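Long-range contact in 5-cytosine DNA methyltransferase (Entamoeba histolytica, PDB 3QV2), which probably methylates carbon 5 of cytosine in tRNA, as Dnmt2-type relatives do, and perhaps in DNA, using S-adenosyl-L-methionine: residues I162-P167 against I186-E191. Numbering follows the deposited sequence.
Sequences IDIGIP and IQLHQE
A bend at chi2 (-52°) carries the amide of Q190 back to the backbone of D163 and I164, and chi3 (-65°) sets the turn of its plane. NE2 of Q190 donates a nearly straight hydrogen bond to O of D163 (2.7 Å), meeting a lone pair in the carbonyl plane while the acceptor lies in the plane of the amide. That bond fixes the rotation of the amide and sets OE1 of Q190 3.2 Å from N of G165, at an angle too poor for a bond; N of G165 is instead hydrogen-bonded to O of I162 in the turn. A water lies 2.9 Å from OE1 of Q190 and makes a weak, long contact with O of I162, with more acceptors within reach than it has protons. One residue on, the backbone N of E191 donates to O of I164 (2.8 Å). These bonds join the loop between strands 153-159 and 172-178, the antiparallel pair at one edge of the Rossmann-like methyltransferase sheet, to the chain leaving 172-178. The side chain of I164 is buried against V313 and Q316 of helix 311-321, and its CG2 meets CB of L188 at 4.0 Å, the two side chains crossing at about a right angle. I166 runs alongside E191, its CD1 4.0 Å from CB of E191. The carboxylate of E191 turns to the same helix, where NE2 of Q316 donates to OE1 of E191 and also to O of H189.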
loop_
_atom_site.group_PDB
_atom_site.type_symbol
_atom_site.label_atom_id
_atom_site.label_comp_id
_atom_site.label_asym_id
_atom_site.label_seq_id
_atom_site.Cartn_x
_atom_site.Cartn_y
_atom_site.Cartn_z
ATOM N N ILE A 162 0.219 -13.205 -0.870
ATOM C CA ILE A 162 0.493 -14.635 -0.964
ATOM C C ILE A 162 -0.686 -15.380 -1.580
ATOM O O ILE A 162 -0.521 -16.453 -2.161
ATOM C CB ILE A 162 0.815 -15.250 0.411
ATOM C CG1 ILE A 162 -0.409 -15.191 1.325
ATOM C CG2 ILE A 162 2.001 -14.543 1.048
ATOM C CD1 ILE A 162 -0.251 -15.981 2.607
ATOM N N ASP A 163 -1.874 -14.799 -1.452
ATOM C CA ASP A 163 -3.086 -15.406 -1.989
ATOM C C ASP A 163 -3.052 -15.485 -3.512
ATOM O O ASP A 163 -3.694 -16.349 -4.108
ATOM C CB ASP A 163 -4.328 -14.646 -1.515
ATOM C CG ASP A 163 -4.512 -14.712 -0.012
ATOM O OD1 ASP A 163 -3.992 -15.664 0.606
ATOM O OD2 ASP A 163 -5.174 -13.815 0.550
ATOM N N ILE A 164 -2.301 -14.584 -4.139
ATOM C CA ILE A 164 -2.147 -14.605 -5.590
ATOM C C ILE A 164 -0.729 -14.983 -6.017
ATOM O O ILE A 164 -0.306 -14.683 -7.132
ATOM C CB ILE A 164 -2.539 -13.260 -6.237
ATOM C CG1 ILE A 164 -1.707 -12.118 -5.652
ATOM C CG2 ILE A 164 -4.027 -12.993 -6.058
ATOM C CD1 ILE A 164 -1.992 -10.772 -6.281
ATOM N N GLY A 165 0.004 -15.636 -5.121
ATOM C CA GLY A 165 1.300 -16.197 -5.460
ATOM C C GLY A 165 2.489 -15.267 -5.301
ATOM O O GLY A 165 3.570 -15.546 -5.818
ATOM N N ILE A 166 2.295 -14.162 -4.589
ATOM C CA ILE A 166 3.394 -13.245 -4.306
ATOM C C ILE A 166 3.989 -13.553 -2.936
ATOM O O ILE A 166 3.281 -13.538 -1.931
ATOM C CB ILE A 166 2.938 -11.774 -4.364
ATOM C CG1 ILE A 166 2.352 -11.453 -5.741
ATOM C CG2 ILE A 166 4.099 -10.843 -4.052
ATOM C CD1 ILE A 166 3.327 -11.651 -6.881
ATOM N N PRO A 167 5.299 -13.840 -2.898
ATOM C CA PRO A 167 5.996 -14.246 -1.671
ATOM C C PRO A 167 6.138 -13.109 -0.659
ATOM O O PRO A 167 7.255 -12.712 -0.328
ATOM C CB PRO A 167 7.374 -14.677 -2.183
ATOM C CG PRO A 167 7.570 -13.889 -3.427
ATOM C CD PRO A 167 6.208 -13.783 -4.055
ATOM N N ILE A 186 -16.269 -11.536 -7.862
ATOM C CA ILE A 186 -14.868 -11.151 -7.802
ATOM C C ILE A 186 -14.007 -12.390 -7.999
ATOM O O ILE A 186 -14.395 -13.491 -7.608
ATOM C CB ILE A 186 -14.508 -10.485 -6.461
ATOM C CG1 ILE A 186 -13.109 -9.871 -6.532
ATOM C CG2 ILE A 186 -14.595 -11.492 -5.322
ATOM C CD1 ILE A 186 -12.739 -9.056 -5.317
ATOM N N GLN A 187 -12.844 -12.217 -8.615
ATOM C CA GLN A 187 -11.964 -13.349 -8.868
ATOM C C GLN A 187 -10.495 -12.977 -8.710
ATOM O O GLN A 187 -10.059 -11.908 -9.140
ATOM C CB GLN A 187 -12.213 -13.919 -10.266
ATOM C CG GLN A 187 -11.865 -12.969 -11.401
ATOM C CD GLN A 187 -12.202 -13.542 -12.763
ATOM O OE1 GLN A 187 -11.756 -13.035 -13.791
ATOM N NE2 GLN A 187 -12.995 -14.607 -12.774
ATOM N N LEU A 188 -9.737 -13.869 -8.082
ATOM C CA LEU A 188 -8.297 -13.701 -7.965
ATOM C C LEU A 188 -7.598 -14.720 -8.855
ATOM O O LEU A 188 -7.995 -15.886 -8.909
ATOM C CB LEU A 188 -7.850 -13.881 -6.512
ATOM C CG LEU A 188 -8.483 -12.952 -5.473
ATOM C CD1 LEU A 188 -8.089 -13.370 -4.066
ATOM C CD2 LEU A 188 -8.099 -11.501 -5.732
ATOM N N HIS A 189 -6.563 -14.277 -9.559
ATOM C CA HIS A 189 -5.778 -15.168 -10.401
ATOM C C HIS A 189 -4.371 -15.289 -9.832
ATOM O O HIS A 189 -3.849 -14.339 -9.249
ATOM C CB HIS A 189 -5.713 -14.641 -11.834
ATOM C CG HIS A 189 -7.023 -14.134 -12.352
ATOM N ND1 HIS A 189 -7.245 -12.802 -12.633
ATOM C CD2 HIS A 189 -8.180 -14.775 -12.633
ATOM C CE1 HIS A 189 -8.482 -12.648 -13.069
ATOM N NE2 HIS A 189 -9.072 -13.829 -13.079
ATOM N N GLN A 190 -3.762 -16.457 -9.994
ATOM C CA GLN A 190 -2.398 -16.655 -9.526
ATOM C C GLN A 190 -1.406 -15.951 -10.442
ATOM O O GLN A 190 -1.409 -16.156 -11.655
ATOM C CB GLN A 190 -2.069 -18.142 -9.412
ATOM C CG GLN A 190 -2.857 -18.854 -8.327
ATOM C CD GLN A 190 -2.755 -18.152 -6.987
ATOM O OE1 GLN A 190 -1.678 -18.069 -6.397
ATOM N NE2 GLN A 190 -3.879 -17.636 -6.503
ATOM N N GLU A 191 -0.564 -15.111 -9.852
ATOM C CA GLU A 191 0.444 -14.386 -10.611
ATOM C C GLU A 191 1.507 -15.346 -11.132
ATOM O O GLU A 191 1.748 -16.395 -10.534
ATOM C CB GLU A 191 1.088 -13.310 -9.737
ATOM C CG GLU A 191 1.514 -12.074 -10.505
ATOM C CD GLU A 191 0.341 -11.378 -11.168
ATOM O OE1 GLU A 191 -0.571 -10.923 -10.445
ATOM O OE2 GLU A 191 0.325 -11.296 -12.414
HETATM O O HOH W 1 -1.862 -19.130 -3.680
#